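Local coordinates for PUA domain-containing protein (Archaeoglobus fulgidus DSM 4304, PDB 2Q07) that is of unknown molecular function but belongs to the archaeosine synthase type 1 family and probably binds RNA through its PUA domain in tRNA modification, at residues A[20-25]-A[104-109]; A[29-34]-A[112-117]; A[119-124]-A[145-150]; A[232-237]-A[248-253]; A[262-267]-A[291-296]. All coordinates share one frame; numbering follows the deposited sequence.

Contact 1 (A[20-25]-A[104-109])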
# COMPACT_ATOMS: atom_id res chain seq x y z
N ARG A 20 6.58 -6.82 -3.69
CA ARG A 20 5.27 -7.18 -3.16
C ARG A 20 4.18 -6.25 -3.67
O ARG A 20 3.08 -6.69 -3.98
CB ARG A 20 5.31 -7.17 -1.63
CG ARG A 20 4.00 -7.53 -0.96
CD ARG A 20 3.49 -8.87 -1.42
NE ARG A 20 2.29 -9.25 -0.71
CZ ARG A 20 1.65 -10.40 -0.87
NH1 ARG A 20 2.10 -11.30 -1.74
NH2 ARG A 20 0.56 -10.67 -0.16
N ALA A 21 4.49 -4.96 -3.75
CA ALA A 21 3.50 -4.00 -4.23
C ALA A 21 3.21 -4.29 -5.70
O ALA A 21 2.07 -4.21 -6.14
CB ALA A 21 4.02 -2.56 -4.06
N LEU A 22 4.24 -4.67 -6.44
CA LEU A 22 4.07 -4.97 -7.86
C LEU A 22 3.16 -6.17 -8.10
O LEU A 22 2.39 -6.18 -9.05
CB LEU A 22 5.44 -5.22 -8.51
CG LEU A 22 5.46 -5.40 -10.04
CD1 LEU A 22 5.08 -4.10 -10.74
CD2 LEU A 22 6.86 -5.82 -10.45
N GLU A 23 3.23 -7.19 -7.25
CA GLU A 23 2.36 -8.33 -7.49
C GLU A 23 0.94 -8.11 -6.97
O GLU A 23 0.01 -8.80 -7.39
CB GLU A 23 2.97 -9.63 -6.91
CG GLU A 23 3.17 -9.68 -5.41
CD GLU A 23 3.75 -11.02 -4.96
OE1 GLU A 23 3.11 -12.07 -5.19
OE2 GLU A 23 4.86 -11.03 -4.37
N CYS A 24 0.76 -7.13 -6.09
CA CYS A 24 -0.56 -6.84 -5.53
C CYS A 24 -1.26 -5.66 -6.22
O CYS A 24 -2.43 -5.39 -5.96
CB CYS A 24 -0.44 -6.55 -4.03
SG CYS A 24 0.31 -7.90 -3.07
N TYR A 25 -0.54 -4.98 -7.10
CA TYR A 25 -1.05 -3.80 -7.81
C TYR A 25 -2.18 -4.09 -8.79
O TYR A 25 -1.99 -4.79 -9.77
CB TYR A 25 0.11 -3.13 -8.54
CG TYR A 25 -0.20 -1.78 -9.14
CD1 TYR A 25 -1.03 -0.87 -8.48
CD2 TYR A 25 0.37 -1.39 -10.35
CE1 TYR A 25 -1.28 0.40 -9.01
CE2 TYR A 25 0.12 -0.14 -10.90
CZ TYR A 25 -0.70 0.75 -10.23
OH TYR A 25 -0.95 1.99 -10.76
N LEU A 104 9.50 2.32 -12.04
CA LEU A 104 8.32 3.00 -12.55
C LEU A 104 7.76 2.24 -13.76
O LEU A 104 6.54 2.06 -13.88
CB LEU A 104 8.64 4.45 -12.96
CG LEU A 104 7.49 5.18 -13.67
CD1 LEU A 104 6.27 5.31 -12.75
CD2 LEU A 104 7.96 6.57 -14.12
N LYS A 105 8.66 1.81 -14.64
CA LYS A 105 8.27 1.06 -15.83
C LYS A 105 7.52 -0.21 -15.46
O LYS A 105 6.54 -0.56 -16.11
CB LYS A 105 9.49 0.67 -16.68
CG LYS A 105 9.07 -0.09 -17.94
CD LYS A 105 10.17 -0.23 -18.98
CE LYS A 105 11.12 -1.36 -18.67
NZ LYS A 105 12.00 -1.64 -19.84
N ARG A 106 8.00 -0.89 -14.42
CA ARG A 106 7.36 -2.12 -13.96
C ARG A 106 5.92 -1.92 -13.55
O ARG A 106 5.06 -2.72 -13.90
CB ARG A 106 8.15 -2.70 -12.79
CG ARG A 106 9.58 -2.99 -13.17
CD ARG A 106 10.20 -4.01 -12.27
NE ARG A 106 11.59 -4.25 -12.65
CZ ARG A 106 12.33 -5.24 -12.17
NH1 ARG A 106 11.81 -6.09 -11.29
NH2 ARG A 106 13.59 -5.38 -12.57
N PHE A 107 5.65 -0.84 -12.82
CA PHE A 107 4.28 -0.55 -12.39
C PHE A 107 3.39 -0.16 -13.57
O PHE A 107 2.22 -0.54 -13.63
CB PHE A 107 4.27 0.56 -11.34
CG PHE A 107 4.65 0.10 -9.96
CD1 PHE A 107 5.83 0.53 -9.36
CD2 PHE A 107 3.81 -0.75 -9.25
CE1 PHE A 107 6.16 0.13 -8.08
CE2 PHE A 107 4.14 -1.16 -7.95
CZ PHE A 107 5.31 -0.72 -7.37
N ILE A 108 3.94 0.60 -14.51
CA ILE A 108 3.18 1.02 -15.68
C ILE A 108 2.82 -0.21 -16.52
O ILE A 108 1.69 -0.36 -16.97
CB ILE A 108 4.01 1.99 -16.55
CG1 ILE A 108 4.08 3.35 -15.87
CG2 ILE A 108 3.39 2.10 -17.96
CD1 ILE A 108 4.98 4.34 -16.63
N GLU A 109 3.80 -1.09 -16.74
CA GLU A 109 3.55 -2.29 -17.54
C GLU A 109 2.67 -3.32 -16.81
O GLU A 109 1.83 -3.97 -17.43
CB GLU A 109 4.89 -2.88 -18.00
CG GLU A 109 5.57 -1.96 -19.04
CD GLU A 109 6.79 -2.56 -19.72
OE1 GLU A 109 6.93 -2.32 -20.95
OE2 GLU A 109 7.61 -3.25 -19.06
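Two helices of the domain with the UDG-like family signature, 16-24 and 94-111, pack side by side here, F107 of the second reaching across to A21 and L22 of the first and to Y25 just after it. Their short segments run nearly parallel, 15° apart, with axes 10.0 Å from each other. The ring of F107 presents its edge to the face of Y25 in a T-shaped stack, the centroids 5.5 Å apart and the planes at 85°. Small A21 lets the ring come close to the helix, CB lying 4.0 Å from F107 CZ. L22 closes the more exposed side: with CG anti to the backbone N (chi1 -173°), its CD1 meets F107 CD2 and lies 3.4 Å from R106 O, the side chains of L22 and R106 crossing at about a right angle. I63, V70 and P72 of the sheet also touch F107. Y25 suits its place just past the helix end: its face takes the F107 edge, while Y25 CE2 lies 3.5 Å from F107 O, near the ring plane.

Contact 2 (A[29-34]-A[112-117])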
# COMPACT_ATOMS: atom_id res chain seq x y z
N SER A 29 -8.29 1.85 -13.72
CA SER A 29 -8.36 2.75 -14.88
C SER A 29 -7.36 2.34 -15.96
O SER A 29 -6.41 1.62 -15.68
CB SER A 29 -8.07 4.19 -14.43
OG SER A 29 -7.96 5.09 -15.52
N ASP A 30 -7.57 2.81 -17.18
CA ASP A 30 -6.68 2.50 -18.29
C ASP A 30 -5.66 3.63 -18.43
O ASP A 30 -4.76 3.57 -19.26
CB ASP A 30 -7.47 2.34 -19.58
CG ASP A 30 -8.16 3.63 -20.00
OD1 ASP A 30 -8.56 4.42 -19.12
OD2 ASP A 30 -8.33 3.85 -21.22
N THR A 31 -5.83 4.66 -17.61
CA THR A 31 -4.93 5.81 -17.62
C THR A 31 -4.28 5.97 -16.25
O THR A 31 -4.91 5.74 -15.23
CB THR A 31 -5.70 7.11 -17.97
OG1 THR A 31 -6.19 7.02 -19.32
CG2 THR A 31 -4.80 8.34 -17.86
N VAL A 32 -3.00 6.34 -16.23
CA VAL A 32 -2.32 6.56 -14.96
C VAL A 32 -1.68 7.95 -14.93
O VAL A 32 -1.00 8.36 -15.86
CB VAL A 32 -1.22 5.50 -14.70
CG1 VAL A 32 -0.14 5.56 -15.79
CG2 VAL A 32 -0.59 5.74 -13.33
N LEU A 33 -1.93 8.66 -13.83
CA LEU A 33 -1.40 10.00 -13.63
C LEU A 33 -0.11 9.95 -12.80
O LEU A 33 -0.10 9.38 -11.69
CB LEU A 33 -2.45 10.84 -12.90
CG LEU A 33 -2.06 12.26 -12.52
CD1 LEU A 33 -1.73 13.05 -13.77
CD2 LEU A 33 -3.21 12.90 -11.74
N LEU A 34 0.97 10.52 -13.32
CA LEU A 34 2.24 10.55 -12.59
C LEU A 34 2.37 11.91 -11.89
O LEU A 34 2.13 12.96 -12.51
CB LEU A 34 3.42 10.31 -13.53
CG LEU A 34 3.33 9.07 -14.44
CD1 LEU A 34 4.62 8.92 -15.24
CD2 LEU A 34 3.07 7.82 -13.60
N GLY A 112 -0.81 -2.26 -17.06
CA GLY A 112 -1.36 -2.38 -18.40
C GLY A 112 -2.09 -1.14 -18.89
O GLY A 112 -3.06 -1.24 -19.64
N PHE A 113 -1.61 0.03 -18.48
CA PHE A 113 -2.22 1.29 -18.89
C PHE A 113 -2.04 1.57 -20.38
O PHE A 113 -1.02 1.20 -20.98
CB PHE A 113 -1.62 2.45 -18.09
CG PHE A 113 -1.70 2.27 -16.60
CD1 PHE A 113 -0.56 1.93 -15.86
CD2 PHE A 113 -2.90 2.43 -15.93
CE1 PHE A 113 -0.62 1.76 -14.47
CE2 PHE A 113 -2.99 2.27 -14.54
CZ PHE A 113 -1.84 1.93 -13.81
N ARG A 114 -3.03 2.21 -20.98
CA ARG A 114 -2.95 2.54 -22.40
C ARG A 114 -2.38 3.95 -22.54
O ARG A 114 -1.90 4.32 -23.60
CB ARG A 114 -4.32 2.49 -23.07
CG ARG A 114 -5.34 3.48 -22.51
CD ARG A 114 -6.51 3.65 -23.49
NE ARG A 114 -6.49 4.97 -24.12
CZ ARG A 114 -6.99 6.07 -23.56
NH1 ARG A 114 -7.55 6.01 -22.36
NH2 ARG A 114 -6.89 7.23 -24.18
N LYS A 115 -2.44 4.72 -21.46
CA LYS A 115 -1.93 6.08 -21.47
C LYS A 115 -1.32 6.49 -20.13
O LYS A 115 -1.85 6.18 -19.06
CB LYS A 115 -3.05 7.05 -21.85
CG LYS A 115 -2.55 8.44 -22.21
CD LYS A 115 -2.99 9.46 -21.19
CE LYS A 115 -4.46 9.83 -21.39
NZ LYS A 115 -4.63 10.69 -22.59
N VAL A 116 -0.20 7.20 -20.21
CA VAL A 116 0.51 7.69 -19.04
C VAL A 116 0.54 9.22 -19.11
O VAL A 116 1.10 9.78 -20.05
CB VAL A 116 1.98 7.17 -19.01
CG1 VAL A 116 2.75 7.79 -17.84
CG2 VAL A 116 2.00 5.66 -18.92
N VAL A 117 -0.08 9.90 -18.15
CA VAL A 117 -0.06 11.35 -18.10
C VAL A 117 0.98 11.78 -17.08
O VAL A 117 0.76 11.65 -15.86
CB VAL A 117 -1.42 11.94 -17.67
CG1 VAL A 117 -1.34 13.44 -17.72
CG2 VAL A 117 -2.53 11.43 -18.56
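V32 sits squarely over the ring of F113, its CB 3.5 Å from the ring centroid and only 3° off the normal, a CH-pi contact. The branches complete the cover: with V32 CG1 in the crowded position between the backbone N and carbonyl carbon (chi1 61°), CG1 lies by F113 CD1 and CG2 by CZ. On this same side of the sheet packing is tight, L34 CD1 and V116 CG1 being 3.4 Å apart, closer than usual for carbons. With an alanine at F113, V32 would probably lose the flat surface it rests on, and a gap would open beside the strand. Branched V32, V116 and V117 suit extended backbone, which is joined by V32 N to K115 O, V117 N to V32 O (2.9 Å) and L34 N to V117 O (2.8 Å).

The other end is looser and faces solvent. There D30 and R114 lie side by side, and R114 NH1 forms a salt bridge with D30 OD2 at 2.6 Å, meeting the oxygen from above the carboxylate plane; R114 N also binds D30 O. K115 instead carries its charge to E159. S29 OG accepts from T31 N in an ST turn that leads into the strand. Strands 31-36 and 115-118, paired in parallel with a 22° twist, are neighbouring inner strands of a mixed sheet flanked by helices, as in alpha/beta folds.

Contact 3 (A[119-124]-A[145-150])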
# COMPACT_ATOMS: atom_id res chain seq x y z
N HIS A 119 2.42 14.35 -15.04
CA HIS A 119 2.24 15.70 -14.53
C HIS A 119 3.37 16.03 -13.58
O HIS A 119 3.18 16.16 -12.37
CB HIS A 119 0.91 15.84 -13.80
CG HIS A 119 0.42 17.25 -13.72
ND1 HIS A 119 -0.04 17.94 -14.82
CD2 HIS A 119 0.37 18.12 -12.69
CE1 HIS A 119 -0.35 19.17 -14.47
NE2 HIS A 119 -0.11 19.31 -13.18
N VAL A 120 4.56 16.18 -14.15
CA VAL A 120 5.76 16.46 -13.37
C VAL A 120 6.70 17.31 -14.21
O VAL A 120 6.54 17.41 -15.43
CB VAL A 120 6.47 15.15 -13.00
CG1 VAL A 120 5.65 14.35 -12.02
CG2 VAL A 120 6.70 14.33 -14.26
N THR A 121 7.70 17.90 -13.56
CA THR A 121 8.66 18.74 -14.26
C THR A 121 10.10 18.44 -13.87
O THR A 121 10.36 17.68 -12.94
CB THR A 121 8.39 20.24 -13.97
OG1 THR A 121 8.45 20.47 -12.56
CG2 THR A 121 7.00 20.64 -14.49
N GLY A 122 11.03 19.06 -14.60
CA GLY A 122 12.45 18.88 -14.33
C GLY A 122 12.92 17.44 -14.24
O GLY A 122 12.53 16.59 -15.03
N GLY A 123 13.78 17.18 -13.26
CA GLY A 123 14.32 15.85 -13.05
C GLY A 123 13.33 14.71 -13.20
O GLY A 123 13.69 13.63 -13.67
N TYR A 124 12.08 14.94 -12.79
CA TYR A 124 11.05 13.91 -12.88
C TYR A 124 10.72 13.55 -14.31
O TYR A 124 10.45 12.39 -14.62
CB TYR A 124 9.76 14.35 -12.18
CG TYR A 124 9.89 14.50 -10.68
CD1 TYR A 124 10.11 15.74 -10.10
CD2 TYR A 124 9.77 13.39 -9.85
CE1 TYR A 124 10.21 15.88 -8.73
CE2 TYR A 124 9.87 13.52 -8.48
CZ TYR A 124 10.09 14.76 -7.92
OH TYR A 124 10.19 14.89 -6.56
N LYS A 145 7.14 23.86 -15.96
CA LYS A 145 7.46 24.88 -14.96
C LYS A 145 6.70 24.72 -13.65
O LYS A 145 7.31 24.63 -12.59
CB LYS A 145 7.19 26.29 -15.49
CG LYS A 145 8.00 26.72 -16.70
CD LYS A 145 7.65 28.16 -17.09
CE LYS A 145 8.47 28.64 -18.27
NZ LYS A 145 8.16 30.07 -18.58
N ASP A 146 5.38 24.69 -13.72
CA ASP A 146 4.55 24.59 -12.52
C ASP A 146 3.44 23.56 -12.69
O ASP A 146 2.65 23.64 -13.62
CB ASP A 146 3.94 25.96 -12.22
CG ASP A 146 3.55 26.13 -10.77
OD1 ASP A 146 3.04 25.17 -10.16
OD2 ASP A 146 3.75 27.25 -10.24
N VAL A 147 3.35 22.60 -11.78
CA VAL A 147 2.31 21.58 -11.87
C VAL A 147 0.94 22.15 -11.48
O VAL A 147 -0.10 21.58 -11.83
CB VAL A 147 2.64 20.36 -10.96
CG1 VAL A 147 3.84 19.61 -11.51
CG2 VAL A 147 2.92 20.82 -9.54
N LEU A 148 0.95 23.29 -10.80
CA LEU A 148 -0.26 23.95 -10.33
C LEU A 148 -0.69 25.23 -11.08
O LEU A 148 -1.57 25.95 -10.62
CB LEU A 148 -0.10 24.27 -8.84
CG LEU A 148 -0.46 23.23 -7.77
CD1 LEU A 148 -0.09 21.83 -8.20
CD2 LEU A 148 0.25 23.60 -6.47
N SER A 149 -0.09 25.51 -12.23
CA SER A 149 -0.46 26.71 -12.98
C SER A 149 -1.78 26.50 -13.71
O SER A 149 -2.18 25.37 -13.98
CB SER A 149 0.64 27.06 -14.00
OG SER A 149 0.73 26.08 -15.01
N ASP A 150 -2.47 27.59 -14.04
CA ASP A 150 -3.76 27.48 -14.74
C ASP A 150 -3.60 26.76 -16.07
O ASP A 150 -4.51 26.08 -16.54
CB ASP A 150 -4.37 28.86 -14.99
CG ASP A 150 -4.56 29.65 -13.71
OD1 ASP A 150 -5.00 29.07 -12.70
OD2 ASP A 150 -4.28 30.87 -13.73
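V147 O receives the N-H of H119 NE2 at 2.6 Å, a short, fairly straight bond (166° at the hydrogen) that comes in the carbonyl plane on a lone pair of the oxygen and lies in the plane of the imidazole. The other ring nitrogen, H119 ND1, bonds T142 OG1, so both nitrogens are engaged and the ring is fixed in rotation. Histidine suits this buried place because its two opposed nitrogens can tie two loop residues at once. Its CG stands anti to the backbone N (chi1 -158°), which swings the ring across to the loop, where CD2 also touches V147 CB at 3.6 Å. A leucine in place of H119 would probably leave V147 O and T142 OG1 without their ring partners and free the loop to shift.

Beside the ring V147 packs its CG1 against H119 O at 3.6 Å. The methyl CG2 of T121 rests against the backbone, 3.5 Å from K145 N. The receiving loop is itself shaped by local bonds: D146 OD1 accepts from L148 N (2.9 Å) in an Asx turn, within a type I beta turn from D146 to S149, and S149 caps the next helix through S152 N. The contact thus ties the loop after strand 115-118 to the loop between strand 138-141 and helix 150-160, while L33 and L35 of strand 31-36, L52 of helix 47-55 and L156 of helix 150-160 pack round H119.

Contact 4 (A[232-237]-A[248-253])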
# COMPACT_ATOMS: atom_id res chain seq x y z
N THR A 232 -0.43 -17.79 10.39
CA THR A 232 -0.86 -18.34 11.66
C THR A 232 0.29 -18.98 12.43
O THR A 232 1.27 -19.46 11.85
CB THR A 232 -1.96 -19.39 11.46
OG1 THR A 232 -1.56 -20.31 10.43
CG2 THR A 232 -3.27 -18.72 11.06
N VAL A 233 0.16 -18.97 13.75
CA VAL A 233 1.17 -19.56 14.62
C VAL A 233 0.44 -20.28 15.75
O VAL A 233 -0.42 -19.71 16.43
CB VAL A 233 2.12 -18.48 15.19
CG1 VAL A 233 2.47 -17.45 14.11
CG2 VAL A 233 1.51 -17.80 16.38
N GLU A 234 0.77 -21.55 15.93
CA GLU A 234 0.16 -22.35 16.99
C GLU A 234 1.01 -22.18 18.23
O GLU A 234 2.23 -22.27 18.16
CB GLU A 234 0.11 -23.82 16.59
CG GLU A 234 -0.60 -24.70 17.60
CD GLU A 234 -0.55 -26.17 17.22
OE1 GLU A 234 -0.79 -26.48 16.03
OE2 GLU A 234 -0.29 -27.00 18.11
N ILE A 235 0.36 -21.94 19.37
CA ILE A 235 1.07 -21.74 20.62
C ILE A 235 0.64 -22.70 21.74
O ILE A 235 -0.35 -23.43 21.62
CB ILE A 235 0.87 -20.28 21.12
CG1 ILE A 235 -0.60 -20.06 21.48
CG2 ILE A 235 1.29 -19.29 20.03
CD1 ILE A 235 -0.86 -18.74 22.17
N GLY A 236 1.39 -22.69 22.83
CA GLY A 236 1.07 -23.56 23.95
C GLY A 236 -0.20 -23.13 24.65
O GLY A 236 -0.73 -22.05 24.37
N ASP A 237 -0.68 -23.97 25.56
CA ASP A 237 -1.88 -23.69 26.32
C ASP A 237 -1.60 -22.88 27.59
O ASP A 237 -1.78 -23.38 28.70
CB ASP A 237 -2.57 -25.00 26.72
CG ASP A 237 -3.59 -25.45 25.70
OD1 ASP A 237 -3.22 -25.72 24.55
OD2 ASP A 237 -4.79 -25.55 26.07
N GLY A 248 7.23 -20.80 23.48
CA GLY A 248 5.80 -21.04 23.60
C GLY A 248 5.11 -21.32 22.27
O GLY A 248 3.91 -21.60 22.23
N VAL A 249 5.88 -21.24 21.19
CA VAL A 249 5.37 -21.47 19.84
C VAL A 249 5.52 -22.92 19.41
O VAL A 249 6.64 -23.43 19.33
CB VAL A 249 6.11 -20.59 18.82
CG1 VAL A 249 5.58 -20.85 17.42
CG2 VAL A 249 5.97 -19.12 19.20
N LEU A 250 4.41 -23.59 19.13
CA LEU A 250 4.45 -24.98 18.69
C LEU A 250 4.87 -25.03 17.22
O LEU A 250 5.93 -25.57 16.89
CB LEU A 250 3.08 -25.63 18.87
CG LEU A 250 2.62 -25.77 20.33
CD1 LEU A 250 1.12 -26.05 20.39
CD2 LEU A 250 3.41 -26.88 21.00
N ARG A 251 4.04 -24.47 16.35
CA ARG A 251 4.32 -24.43 14.92
C ARG A 251 4.05 -23.02 14.42
O ARG A 251 3.31 -22.27 15.05
CB ARG A 251 3.42 -25.42 14.17
CG ARG A 251 3.47 -26.84 14.69
CD ARG A 251 2.61 -27.76 13.85
NE ARG A 251 2.53 -29.09 14.42
CZ ARG A 251 1.87 -30.11 13.87
NH1 ARG A 251 1.22 -29.94 12.72
NH2 ARG A 251 1.84 -31.29 14.48
N ALA A 252 4.63 -22.67 13.27
CA ALA A 252 4.44 -21.33 12.70
C ALA A 252 4.56 -21.34 11.18
O ALA A 252 5.30 -22.14 10.61
CB ALA A 252 5.46 -20.37 13.29
N ASP A 253 3.83 -20.44 10.52
CA ASP A 253 3.87 -20.34 9.07
C ASP A 253 5.28 -19.92 8.68
O ASP A 253 5.76 -18.87 9.11
CB ASP A 253 2.86 -19.29 8.58
CG ASP A 253 2.67 -19.30 7.07
OD1 ASP A 253 3.58 -19.77 6.35
OD2 ASP A 253 1.62 -18.82 6.61
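E234 O takes the N-H of L250 at 2.7 Å and, more weakly, that of R251, so that two residues face one: a classic beta bulge. E234 N in turn gives its hydrogen to R251 O at 2.8 Å. The ladder carries on at both ends, D253 N giving to T232 O at 3.0 Å and G236 N to G248 O at 2.8 Å. Lacking a CB, which would lie about 3.8 Å from G248 O, G236 keeps that carbonyl uncrowded.

V233, I235, V249 and A252 share the face turned to M282, the first three buried; beta-branched residues suit strands, and A252 is small enough to pair with V233, A252 CB lying 4.3 Å from V233 CG1. E234 and R251 share the other, more exposed face, E234 with CG anti to the backbone N (chi1 -176°), which sends the carboxylate out there; their opposite charges probably attract only weakly, E234 OE1 and R251 NE being 4.5 Å apart. The D253 carboxylate bonds K255 N and Y231 N.

Strand 249-252 borders the PUA-domain sheet beside strand 232-235, which in turn bonds 261-265, while M282 of helix 279-282 packs on V233, V249 and A252.

Contact 5 (A[262-267]-A[291-296])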
# COMPACT_ATOMS: atom_id res chain seq x y z
N VAL A 262 0.50 -11.40 12.56
CA VAL A 262 0.21 -12.82 12.56
C VAL A 262 -0.98 -13.12 13.46
O VAL A 262 -1.35 -12.32 14.31
CB VAL A 262 1.43 -13.65 13.04
CG1 VAL A 262 2.64 -13.36 12.14
CG2 VAL A 262 1.75 -13.33 14.49
N VAL A 263 -1.58 -14.28 13.25
CA VAL A 263 -2.71 -14.71 14.05
C VAL A 263 -2.28 -15.96 14.80
O VAL A 263 -2.07 -17.01 14.19
CB VAL A 263 -3.92 -15.05 13.15
CG1 VAL A 263 -5.03 -15.65 13.99
CG2 VAL A 263 -4.40 -13.79 12.43
N PHE A 264 -2.13 -15.83 16.12
CA PHE A 264 -1.73 -16.95 16.96
C PHE A 264 -2.98 -17.66 17.50
O PHE A 264 -4.07 -17.08 17.49
CB PHE A 264 -0.85 -16.46 18.12
CG PHE A 264 -1.53 -15.47 19.03
CD1 PHE A 264 -2.37 -15.90 20.07
CD2 PHE A 264 -1.32 -14.10 18.87
CE1 PHE A 264 -2.99 -14.98 20.92
CE2 PHE A 264 -1.94 -13.18 19.70
CZ PHE A 264 -2.78 -13.61 20.74
N HIS A 265 -2.83 -18.90 17.95
CA HIS A 265 -3.97 -19.65 18.46
C HIS A 265 -3.61 -20.95 19.21
O HIS A 265 -2.54 -21.51 19.03
CB HIS A 265 -4.89 -20.03 17.29
CG HIS A 265 -4.27 -21.02 16.35
ND1 HIS A 265 -3.35 -20.66 15.39
CD2 HIS A 265 -4.40 -22.37 16.26
CE1 HIS A 265 -2.93 -21.74 14.75
NE2 HIS A 265 -3.55 -22.79 15.26
N ASN A 266 -4.53 -21.38 20.08
CA ASN A 266 -4.41 -22.65 20.80
C ASN A 266 -5.83 -23.20 20.96
O ASN A 266 -6.74 -22.76 20.26
CB ASN A 266 -3.71 -22.51 22.17
CG ASN A 266 -4.34 -21.46 23.06
OD1 ASN A 266 -5.55 -21.29 23.11
ND2 ASN A 266 -3.49 -20.77 23.80
N SER A 267 -6.03 -24.15 21.86
CA SER A 267 -7.35 -24.76 22.03
C SER A 267 -8.42 -23.88 22.67
O SER A 267 -9.60 -24.23 22.65
CB SER A 267 -7.23 -26.05 22.84
OG SER A 267 -6.91 -25.76 24.19
N ILE A 291 6.41 -12.99 19.50
CA ILE A 291 5.30 -12.13 19.08
C ILE A 291 4.88 -11.09 20.12
O ILE A 291 4.77 -11.40 21.31
CB ILE A 291 4.04 -12.96 18.78
CG1 ILE A 291 4.34 -14.06 17.77
CG2 ILE A 291 2.93 -12.04 18.28
CD1 ILE A 291 3.16 -14.98 17.50
N ASN A 292 4.64 -9.87 19.67
CA ASN A 292 4.15 -8.82 20.55
C ASN A 292 2.63 -8.87 20.36
O ASN A 292 2.12 -8.55 19.29
CB ASN A 292 4.73 -7.47 20.12
CG ASN A 292 6.24 -7.38 20.34
OD1 ASN A 292 6.71 -7.34 21.47
ND2 ASN A 292 7.00 -7.35 19.25
N VAL A 293 1.93 -9.30 21.39
CA VAL A 293 0.47 -9.44 21.34
C VAL A 293 -0.31 -8.13 21.33
O VAL A 293 -0.07 -7.25 22.15
CB VAL A 293 -0.03 -10.30 22.54
CG1 VAL A 293 -1.54 -10.49 22.46
CG2 VAL A 293 0.68 -11.62 22.54
N LYS A 294 -1.23 -8.01 20.38
CA LYS A 294 -2.06 -6.82 20.29
C LYS A 294 -3.41 -7.10 20.94
O LYS A 294 -3.96 -6.25 21.65
CB LYS A 294 -2.27 -6.39 18.83
CG LYS A 294 -1.08 -5.66 18.21
CD LYS A 294 -1.49 -4.82 16.99
CE LYS A 294 -0.40 -3.82 16.61
NZ LYS A 294 -0.82 -2.81 15.58
N ARG A 295 -3.95 -8.29 20.71
CA ARG A 295 -5.25 -8.63 21.28
C ARG A 295 -5.56 -10.11 21.11
O ARG A 295 -4.88 -10.82 20.36
CB ARG A 295 -6.34 -7.77 20.62
CG ARG A 295 -6.63 -8.15 19.16
CD ARG A 295 -7.50 -7.11 18.43
NE ARG A 295 -6.70 -6.02 17.87
CZ ARG A 295 -6.28 -4.96 18.55
NH1 ARG A 295 -6.59 -4.83 19.84
NH2 ARG A 295 -5.53 -4.04 17.95
N LYS A 296 -6.58 -10.57 21.81
CA LYS A 296 -6.99 -11.96 21.73
C LYS A 296 -8.50 -12.11 21.88
O LYS A 296 -9.17 -11.24 22.44
CB LYS A 296 -6.26 -12.79 22.79
CG LYS A 296 -6.34 -12.22 24.19
CD LYS A 296 -5.62 -13.13 25.17
CE LYS A 296 -5.79 -12.66 26.61
NZ LYS A 296 -5.28 -13.69 27.56
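F264 reaches from strand 261-265 of the PUA domain across to strand 289-297, its ring crossing the side chain of V293 at about a right angle. In the sheet, strand 270-275 lies between the two. The far end of the ring does the touching: F264 CZ lies 3.8 Å from V293 CG1 and 3.5 Å from R295 O, with K296 CB a little further off. Its CG stands between the backbone N and the carbonyl carbon (chi1 61°), and from there the flat ring bridges strands whose axes stay 9.0 Å apart and cross at -55°. Phenylalanine suits this place, its length and flat ring carrying CZ to V293 and R295.

At the other end V262 and I291 meet obliquely, methyl to methyl, V262 CG2 lying 3.7 Å from I291 CD1. The straight outer arm of isoleucine (chi2 176°) carries I291 CD1 near F264 CB as well, at 4.3 Å, so I291 links the two pairs. V233 and I235 of strand 232-235 also pack on F264, as strand 289-297 curls over the sheet in the barrel-like manner of PUA domains.

The polar ends lead elsewhere: K296 NZ bonds V240 O, and R295 pairs with D216 of strand 214-217. What joins these two strands is mainly apolar packing, with one backbone carbonyl, R295 O, at the ring; its strength rests on the fit of branched methyls and one aromatic ring.

Overall arrangement
Contacts 1 and 2 are buried and lie in the same domain, contact 1 between helices and contact 2 between the strands that follow them; F113 joins them, packing against Y25 and I108. Contacts 3, 4 and 5 are only partly buried. Contact 3 extends strand 115-118 into its loop, L34 O probably bonding H119 N. Contacts 4 and 5 share the PUA-domain sheet, their centres about 9 Å apart, with strands 232-235 and 261-265 adjacent; contact 4 lies about 45 Å from contact 2, centre to centre. Chemistry follows place: apolar and aromatic packing in contacts 1 and 5, backbone ladders in contacts 2 and 4, contact 2 adding a salt bridge at its exposed end, and a single histidine bond in contact 3.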